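Side-chain contacts in carboxyltransferase domain-containing protein (Pyrococcus horikoshii, PDB 2PHC), which is of uncharacterised function but probably binds ATP and acts as a hydrolase related to carboxyltransferase-domain proteins: residues S9-S14 against S68-I73; H28-A33 against S50-I55; F96-E101 against K151-V156. All blocks are in the same frame, centred on the assembly; numbering follows the deposited sequence.

Contact 1. Residues S9-S14 against S68-I73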
loop_
_atom_site.group_PDB
_atom_site.type_symbol
_atom_site.label_atom_id
_atom_site.label_comp_id
_atom_site.label_asym_id
_atom_site.label_seq_id
_atom_site.Cartn_x
_atom_site.Cartn_y
_atom_site.Cartn_z
ATOM N N SER A 9 26.232 13.963 -16.100
ATOM C CA SER A 9 25.144 13.761 -17.031
ATOM C C SER A 9 24.105 12.746 -16.483
ATOM O O SER A 9 23.664 11.877 -17.192
ATOM C CB SER A 9 25.722 13.342 -18.369
ATOM O OG SER A 9 26.308 14.481 -19.000
ATOM N N ALA A 10 23.729 12.905 -15.213
ATOM C CA ALA A 10 22.882 11.938 -14.533
ATOM C C ALA A 10 22.022 12.517 -13.457
ATOM O O ALA A 10 22.444 13.414 -12.723
ATOM C CB ALA A 10 23.743 10.792 -13.913
ATOM N N PHE A 11 20.852 11.921 -13.274
ATOM C CA PHE A 11 19.979 12.285 -12.128
ATOM C C PHE A 11 19.550 11.060 -11.337
ATOM O O PHE A 11 19.470 10.020 -11.853
ATOM C CB PHE A 11 18.706 13.070 -12.621
ATOM C CG PHE A 11 19.024 14.449 -13.174
ATOM C CD1 PHE A 11 19.328 14.621 -14.505
ATOM C CD2 PHE A 11 19.062 15.555 -12.337
ATOM C CE1 PHE A 11 19.663 15.852 -14.990
ATOM C CE2 PHE A 11 19.411 16.769 -12.833
ATOM C CZ PHE A 11 19.679 16.913 -14.177
ATOM N N LEU A 12 19.294 11.216 -10.063
ATOM C CA LEU A 12 18.813 10.136 -9.279
ATOM C C LEU A 12 17.460 10.567 -8.699
ATOM O O LEU A 12 17.367 11.640 -8.071
ATOM C CB LEU A 12 19.798 9.872 -8.128
ATOM C CG LEU A 12 19.588 8.640 -7.238
ATOM C CD1 LEU A 12 19.995 7.313 -7.878
ATOM C CD2 LEU A 12 20.243 8.828 -5.852
ATOM N N ILE A 13 16.473 9.809 -9.106
ATOM C CA ILE A 13 15.255 9.692 -8.441
ATOM C C ILE A 13 15.338 8.666 -7.388
ATOM O O ILE A 13 15.632 7.563 -7.532
ATOM C CB ILE A 13 14.100 9.430 -9.386
ATOM C CG1 ILE A 13 14.259 10.240 -10.646
ATOM C CG2 ILE A 13 12.805 9.764 -8.746
ATOM C CD1 ILE A 13 13.892 9.531 -11.845
ATOM N N SER A 14 14.925 9.116 -6.305
ATOM C CA SER A 14 15.303 8.795 -4.921
ATOM C C SER A 14 14.071 8.732 -4.005
ATOM O O SER A 14 13.135 9.467 -4.215
ATOM C CB SER A 14 16.325 9.831 -4.380
ATOM O OG SER A 14 16.620 9.479 -3.061
ATOM N N SER A 68 13.689 18.845 -15.577
ATOM C CA SER A 68 12.285 19.257 -15.618
ATOM C C SER A 68 11.458 18.096 -15.997
ATOM O O SER A 68 10.452 17.863 -15.353
ATOM C CB SER A 68 12.006 20.447 -16.601
ATOM O OG SER A 68 12.660 21.645 -16.135
ATOM N N TYR A 69 11.862 17.383 -17.043
ATOM C CA TYR A 69 11.117 16.259 -17.534
ATOM C C TYR A 69 10.890 15.135 -16.466
ATOM O O TYR A 69 9.871 14.401 -16.523
ATOM C CB TYR A 69 11.960 15.675 -18.668
ATOM C CG TYR A 69 11.401 14.423 -19.331
ATOM C CD1 TYR A 69 10.829 14.500 -20.603
ATOM C CD2 TYR A 69 11.478 13.146 -18.700
ATOM C CE1 TYR A 69 10.354 13.375 -21.243
ATOM C CE2 TYR A 69 10.995 11.983 -19.343
ATOM C CZ TYR A 69 10.397 12.137 -20.600
ATOM O OH TYR A 69 9.906 11.057 -21.309
ATOM N N LEU A 70 11.840 14.985 -15.535
ATOM C CA LEU A 70 11.853 13.822 -14.666
ATOM C C LEU A 70 10.939 14.239 -13.561
ATOM O O LEU A 70 10.249 13.413 -12.996
ATOM C CB LEU A 70 13.249 13.483 -14.133
ATOM C CG LEU A 70 14.285 12.835 -15.052
ATOM C CD1 LEU A 70 15.675 12.691 -14.258
ATOM C CD2 LEU A 70 13.773 11.508 -15.501
ATOM N N LYS A 71 10.903 15.554 -13.315
ATOM C CA LYS A 71 10.017 16.090 -12.319
ATOM C C LYS A 71 8.565 15.860 -12.790
ATOM O O LYS A 71 7.696 15.626 -11.971
ATOM C CB LYS A 71 10.323 17.573 -12.082
ATOM C CG LYS A 71 11.202 17.861 -10.909
ATOM C CD LYS A 71 11.866 19.221 -11.078
ATOM C CE LYS A 71 13.044 19.362 -10.046
ATOM N NZ LYS A 71 13.581 20.753 -9.820
ATOM N N ARG A 72 8.351 15.864 -14.113
ATOM C CA ARG A 72 7.010 15.880 -14.734
ATOM C C ARG A 72 6.486 14.465 -14.887
ATOM O O ARG A 72 5.358 14.165 -14.564
ATOM C CB ARG A 72 7.066 16.610 -16.076
ATOM C CG ARG A 72 7.678 18.082 -15.814
ATOM C CD ARG A 72 7.805 18.935 -16.987
ATOM N NE ARG A 72 8.317 18.245 -18.174
ATOM C CZ ARG A 72 8.820 18.877 -19.242
ATOM N NH1 ARG A 72 8.857 20.219 -19.261
ATOM N NH2 ARG A 72 9.248 18.165 -20.280
ATOM N N ILE A 73 7.341 13.600 -15.364
ATOM C CA ILE A 73 7.019 12.186 -15.372
ATOM C C ILE A 73 6.787 11.587 -13.932
ATOM O O ILE A 73 5.867 10.877 -13.774
ATOM C CB ILE A 73 7.979 11.459 -16.385
ATOM C CG1 ILE A 73 7.450 10.076 -16.794
ATOM C CG2 ILE A 73 9.374 11.375 -15.878
ATOM C CD1 ILE A 73 7.893 9.749 -18.119
#

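Contact 2. Residues H28-A33 against S50-I55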
loop_
_atom_site.group_PDB
_atom_site.type_symbol
_atom_site.label_atom_id
_atom_site.label_comp_id
_atom_site.label_asym_id
_atom_site.label_seq_id
_atom_site.Cartn_x
_atom_site.Cartn_y
_atom_site.Cartn_z
ATOM N N HIS A 28 10.309 0.641 -10.189
ATOM C CA HIS A 28 10.056 -0.126 -11.395
ATOM C C HIS A 28 8.966 0.544 -12.318
ATOM O O HIS A 28 9.149 0.630 -13.498
ATOM C CB HIS A 28 9.656 -1.542 -11.027
ATOM C CG HIS A 28 9.350 -2.400 -12.202
ATOM N ND1 HIS A 28 8.138 -3.072 -12.333
ATOM C CD2 HIS A 28 10.107 -2.764 -13.263
ATOM C CE1 HIS A 28 8.155 -3.764 -13.460
ATOM N NE2 HIS A 28 9.327 -3.572 -14.054
ATOM N N SER A 29 7.873 1.005 -11.756
ATOM C CA SER A 29 6.792 1.664 -12.493
ATOM C C SER A 29 7.258 2.964 -13.131
ATOM O O SER A 29 6.853 3.261 -14.202
ATOM C CB SER A 29 5.670 2.017 -11.508
ATOM O OG SER A 29 5.141 0.873 -10.984
ATOM N N LEU A 30 8.100 3.710 -12.453
ATOM C CA LEU A 30 8.663 4.902 -12.946
ATOM C C LEU A 30 9.604 4.609 -14.092
ATOM O O LEU A 30 9.578 5.354 -15.080
ATOM C CB LEU A 30 9.377 5.631 -11.810
ATOM C CG LEU A 30 10.126 6.939 -12.043
ATOM C CD1 LEU A 30 9.453 8.039 -12.899
ATOM C CD2 LEU A 30 10.584 7.504 -10.717
ATOM N N ALA A 31 10.410 3.572 -13.992
ATOM C CA ALA A 31 11.307 3.241 -15.045
ATOM C C ALA A 31 10.559 2.836 -16.251
ATOM O O ALA A 31 10.834 3.282 -17.303
ATOM C CB ALA A 31 12.231 2.186 -14.661
ATOM N N LYS A 32 9.588 1.987 -16.058
ATOM C CA LYS A 32 8.586 1.759 -17.039
ATOM C C LYS A 32 7.884 2.977 -17.667
ATOM O O LYS A 32 7.549 2.911 -18.792
ATOM C CB LYS A 32 7.646 0.616 -16.667
ATOM C CG LYS A 32 8.301 -0.754 -16.599
ATOM C CD LYS A 32 8.137 -1.605 -17.820
ATOM C CE LYS A 32 9.186 -2.650 -17.943
ATOM N NZ LYS A 32 8.825 -3.790 -18.769
ATOM N N ALA A 33 7.705 4.080 -16.941
ATOM C CA ALA A 33 6.838 5.199 -17.376
ATOM C C ALA A 33 7.800 5.903 -18.308
ATOM O O ALA A 33 7.450 6.336 -19.431
ATOM C CB ALA A 33 6.465 6.133 -16.183
ATOM N N SER A 50 15.468 1.777 -3.557
ATOM C CA SER A 50 14.717 3.006 -3.290
ATOM C C SER A 50 15.191 4.153 -4.171
ATOM O O SER A 50 15.054 5.255 -3.787
ATOM C CB SER A 50 14.777 3.426 -1.806
ATOM O OG SER A 50 16.131 3.480 -1.348
ATOM N N SER A 51 15.737 3.901 -5.361
ATOM C CA SER A 51 16.047 5.008 -6.271
ATOM C C SER A 51 16.160 4.596 -7.740
ATOM O O SER A 51 16.358 3.423 -8.039
ATOM C CB SER A 51 17.339 5.646 -5.853
ATOM O OG SER A 51 18.310 4.626 -5.665
ATOM N N LEU A 52 16.109 5.537 -8.655
ATOM C CA LEU A 52 16.400 5.267 -10.027
ATOM C C LEU A 52 17.371 6.212 -10.608
ATOM O O LEU A 52 17.166 7.365 -10.610
ATOM C CB LEU A 52 15.137 5.269 -10.845
ATOM C CG LEU A 52 15.185 5.171 -12.339
ATOM C CD1 LEU A 52 15.479 3.811 -12.728
ATOM C CD2 LEU A 52 13.874 5.549 -12.795
ATOM N N LEU A 53 18.439 5.677 -11.137
ATOM C CA LEU A 53 19.444 6.449 -11.788
ATOM C C LEU A 53 19.140 6.656 -13.240
ATOM O O LEU A 53 18.797 5.760 -13.926
ATOM C CB LEU A 53 20.817 5.872 -11.552
ATOM C CG LEU A 53 21.998 6.701 -12.026
ATOM C CD1 LEU A 53 22.168 7.917 -11.270
ATOM C CD2 LEU A 53 23.212 5.909 -12.066
ATOM N N VAL A 54 19.202 7.891 -13.660
ATOM C CA VAL A 54 18.886 8.273 -14.978
ATOM C C VAL A 54 20.060 9.027 -15.596
ATOM O O VAL A 54 20.579 9.995 -15.068
ATOM C CB VAL A 54 17.599 9.170 -15.075
ATOM C CG1 VAL A 54 17.135 9.267 -16.551
ATOM C CG2 VAL A 54 16.502 8.539 -14.258
ATOM N N ILE A 55 20.428 8.543 -16.752
ATOM C CA ILE A 55 21.549 9.086 -17.461
ATOM C C ILE A 55 21.219 9.413 -18.894
ATOM O O ILE A 55 20.410 8.705 -19.507
ATOM C CB ILE A 55 22.629 7.920 -17.581
ATOM C CG1 ILE A 55 23.166 7.533 -16.194
ATOM C CG2 ILE A 55 23.796 8.280 -18.510
ATOM C CD1 ILE A 55 23.841 6.220 -16.199
#

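Contact 3. Residues F96-E101 against K151-V156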
loop_
_atom_site.group_PDB
_atom_site.type_symbol
_atom_site.label_atom_id
_atom_site.label_comp_id
_atom_site.label_asym_id
_atom_site.label_seq_id
_atom_site.Cartn_x
_atom_site.Cartn_y
_atom_site.Cartn_z
ATOM N N PHE A 96 -12.780 -2.932 18.709
ATOM C CA PHE A 96 -12.750 -3.092 17.248
ATOM C C PHE A 96 -11.664 -4.027 16.772
ATOM O O PHE A 96 -11.847 -4.708 15.757
ATOM C CB PHE A 96 -12.488 -1.748 16.646
ATOM C CG PHE A 96 -13.590 -0.793 16.815
ATOM C CD1 PHE A 96 -14.798 -1.013 16.213
ATOM C CD2 PHE A 96 -13.394 0.393 17.501
ATOM C CE1 PHE A 96 -15.834 -0.065 16.310
ATOM C CE2 PHE A 96 -14.417 1.368 17.573
ATOM C CZ PHE A 96 -15.638 1.141 16.982
ATOM N N GLY A 97 -10.548 -4.042 17.478
ATOM C CA GLY A 97 -9.574 -5.052 17.267
ATOM C C GLY A 97 -9.134 -5.591 18.587
ATOM O O GLY A 97 -8.422 -4.879 19.283
ATOM N N PRO A 98 -9.676 -6.749 19.030
ATOM C CA PRO A 98 -9.275 -7.492 20.256
ATOM C C PRO A 98 -7.869 -8.059 20.287
ATOM O O PRO A 98 -7.283 -8.308 21.369
ATOM C CB PRO A 98 -10.289 -8.636 20.316
ATOM C CG PRO A 98 -11.046 -8.595 19.023
ATOM C CD PRO A 98 -10.958 -7.230 18.495
ATOM N N ASP A 99 -7.309 -8.263 19.125
ATOM C CA ASP A 99 -6.143 -9.060 19.005
ATOM C C ASP A 99 -4.905 -8.187 18.803
ATOM O O ASP A 99 -3.846 -8.674 18.592
ATOM C CB ASP A 99 -6.315 -10.002 17.837
ATOM C CG ASP A 99 -7.387 -11.042 18.040
ATOM O OD1 ASP A 99 -7.441 -11.653 19.085
ATOM O OD2 ASP A 99 -8.149 -11.284 17.131
ATOM N N ILE A 100 -5.050 -6.881 18.861
ATOM C CA ILE A 100 -3.948 -5.997 18.528
ATOM C C ILE A 100 -2.843 -6.027 19.539
ATOM O O ILE A 100 -1.718 -5.828 19.233
ATOM C CB ILE A 100 -4.393 -4.563 18.228
ATOM C CG1 ILE A 100 -3.322 -3.799 17.472
ATOM C CG2 ILE A 100 -4.775 -3.819 19.481
ATOM C CD1 ILE A 100 -3.763 -2.506 16.988
ATOM N N GLU A 101 -3.190 -6.302 20.767
ATOM C CA GLU A 101 -2.188 -6.349 21.810
ATOM C C GLU A 101 -1.321 -7.538 21.638
ATOM O O GLU A 101 -0.113 -7.452 21.864
ATOM C CB GLU A 101 -2.841 -6.252 23.244
ATOM C CG GLU A 101 -3.634 -4.896 23.513
ATOM C CD GLU A 101 -5.186 -5.009 23.190
ATOM O OE1 GLU A 101 -5.671 -5.980 22.513
ATOM O OE2 GLU A 101 -5.932 -4.099 23.626
ATOM N N LYS A 151 -7.940 -21.548 17.252
ATOM C CA LYS A 151 -9.266 -21.893 16.862
ATOM C C LYS A 151 -9.950 -20.615 16.442
ATOM O O LYS A 151 -9.965 -19.654 17.193
ATOM C CB LYS A 151 -9.872 -22.259 18.151
ATOM C CD LYS A 151 -12.046 -21.717 19.611
ATOM C CE LYS A 151 -12.663 -20.539 20.394
ATOM N NZ LYS A 151 -12.526 -20.651 21.905
ATOM N N PRO A 152 -10.593 -20.634 15.275
ATOM C CA PRO A 152 -11.388 -19.536 14.720
ATOM C C PRO A 152 -12.543 -19.048 15.594
ATOM O O PRO A 152 -13.209 -19.873 16.202
ATOM C CB PRO A 152 -11.976 -20.135 13.443
ATOM C CG PRO A 152 -11.082 -21.304 13.119
ATOM C CD PRO A 152 -10.515 -21.807 14.394
ATOM N N ARG A 153 -12.800 -17.734 15.602
ATOM C CA ARG A 153 -14.006 -17.154 16.102
ATOM C C ARG A 153 -15.179 -17.500 15.207
ATOM O O ARG A 153 -14.985 -17.745 13.997
ATOM C CB ARG A 153 -13.888 -15.632 16.159
ATOM C CG ARG A 153 -12.930 -15.130 17.199
ATOM C CD ARG A 153 -13.149 -13.687 17.452
ATOM N NE ARG A 153 -12.209 -13.288 18.502
ATOM C CZ ARG A 153 -11.011 -12.799 18.272
ATOM N NH1 ARG A 153 -10.618 -12.594 16.989
ATOM N NH2 ARG A 153 -10.219 -12.511 19.317
ATOM N N LEU A 154 -16.401 -17.506 15.763
ATOM C CA LEU A 154 -17.534 -18.017 14.976
ATOM C C LEU A 154 -18.214 -16.902 14.185
ATOM O O LEU A 154 -18.940 -17.178 13.190
ATOM C CB LEU A 154 -18.554 -18.794 15.851
ATOM C CG LEU A 154 -18.223 -20.260 16.155
ATOM C CD1 LEU A 154 -19.350 -20.946 17.002
ATOM C CD2 LEU A 154 -17.960 -21.062 14.843
ATOM N N LYS A 155 -18.019 -15.678 14.680
ATOM C CA LYS A 155 -18.694 -14.471 14.239
ATOM C C LYS A 155 -17.680 -13.339 14.379
ATOM O O LYS A 155 -17.376 -12.891 15.507
ATOM C CB LYS A 155 -19.934 -14.105 15.109
ATOM C CG LYS A 155 -21.307 -14.589 14.619
ATOM C CD LYS A 155 -22.425 -14.087 15.600
ATOM C CE LYS A 155 -23.748 -14.890 15.540
ATOM N NZ LYS A 155 -24.873 -13.987 14.967
ATOM N N VAL A 156 -17.175 -12.854 13.243
ATOM C CA VAL A 156 -16.281 -11.717 13.217
ATOM C C VAL A 156 -17.109 -10.593 12.640
ATOM O O VAL A 156 -17.740 -10.774 11.621
ATOM C CB VAL A 156 -14.964 -12.088 12.408
ATOM C CG1 VAL A 156 -14.111 -10.902 12.198
ATOM C CG2 VAL A 156 -14.147 -13.203 13.146
#

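Contact 1. Residues S9-S14 against S68-I73
Leu-70 reaches down from helix 63-82 onto Phe-11 and Ile-13 of strand 10-14, a helix-on-sheet contact in an alpha/beta layer whose four-stranded antiparallel sheet also carries helix 21-37. The strand alternates, so Phe-11 and Ile-13 face the helix while Ala-10 and Leu-12 turn to the other side of the sheet. One leucine serves both neighbours because its two methyls diverge. With chi2 near 176°, CD1 prolongs the chain away from the helix and meets the root of the phenylalanine: it lies 3.5 Å from Phe-11 CB and 3.9 Å from Phe-11 CG. This methyl approaches the ring obliquely, at its attached end. The rest of the aromatic group leads toward Tyr-63, which it meets edge-to-face. Leucine suits the helix position, being branched at CG and able to spread over two strand residues, whereas Phe-11 and Ile-13 supply the bulk expected of buried strand positions. Ile-34 of helix 21-37 and Ile-3 of the edge strand also touch Leu-70, extending the apolar layer around it. The second methyl points to the other strand residue, with Leu-70 CD2 4.2 Å from Ile-13 CD1.

Contact 2. Residues H28-A33 against S50-I55
Leu-52 projects from strand 51-56 against Leu-30 and Ala-31 of helix 21-37, which packs on one face of the four-stranded antiparallel sheet and lies over this strand. Its segment starts at Ser-50, which makes a backbone hydrogen bond with Phe-15, just past the end of the neighbouring strand 10-14; its OG also bonds weakly with Asp-17 N. Ser-51 then points off the far side of the sheet, toward Leu-12. At Leu-52 the chain presents its side chain to the helix. CG stands opposite the backbone N (chi1 173°), and the two methyls divide the work: CD1 lies 4.1 Å from Ala-31 CB, and CD2 4.1 Å from Leu-30 CG. CD2 also lies 4.1 Å from Ala-31 CA, an approach possible because alanine has only a methyl side chain. Leu-30 comes in at a slant, offering its branch carbon. Leu-53 returns to the far face beside Leu-12 and Val-46, and Val-54 comes back to the helix-bearing face against Ile-13 and Leu-45. Since only hydrocarbon groups meet, the contact is held by dispersion and the exclusion of water, which favour close shape matching but set no precise angle between the partners.

Contact 3. Residues F96-E101 against K151-V156
Asp-99 and Arg-153 form a two-pronged salt bridge in the C-terminal half, whose seven-stranded mixed sheet is consistent with the cyclophilin-like clan of the family. It joins the loop that leads into helix 100-107 to the 151-156 segment, at a residue just ahead of the corner the chain turns at Leu-154. The guanidinium group meets the carboxylate end-on, each terminal nitrogen serving its own oxygen. Arg-153 NH2 donates to Asp-99 OD1 at 2.9 Å, a nearly straight bond (170°), though it reaches the syn side of OD1 tilted out of the carboxylate plane. Arg-153 NH1 donates to Asp-99 OD2 at 2.8 Å (157°), using the syn lone pair. The two flat groups are close to coplanar, 27° apart, and this pairing fixes the rotation of both. Arginine suits the place because its chain, extended from CG to NE, spans the gap and ends in parallel donors; aspartate is short enough to keep its carboxylate buried beside its own loop. OD2 has a second donor, the backbone N of Ile-181 in strand 180-184, so the bridge is secured to the sheet as well, and Arg-153 itself touches Ile-181. Replacing Asp-99 by the methyl of an alanine removes both acceptors, and is likely to leave the Arg-153 guanidinium without its anionic mate and freer to turn, and the N-H of Ile-181 without this acceptor. Pro-98 CG sits over one face of the guanidinium, offset toward its rim, with Pro-98 CG and CB each 4.0 Å from Arg-153 NH2.

Overall arrangement
Contacts 1 and 2 belong to one layer: their centres are 9 Å apart, and strands 10-14 and 51-56 are antiparallel neighbours in the same sheet. Strand 10-14 leads on to helix 21-37 and strand 51-56 to helix 63-82, while each contact pairs a strand with the other's helix, so the two interlock; Ile-13, touched by Leu-70, also rests on Leu-30. Contact 3 belongs to the other end of the molecule, with its centre about 47 Å from that of contact 1 and 41 Å from that of contact 2, on the opposite side of the chain's centre. None of the three can be assigned to an active site or ligand on present knowledge.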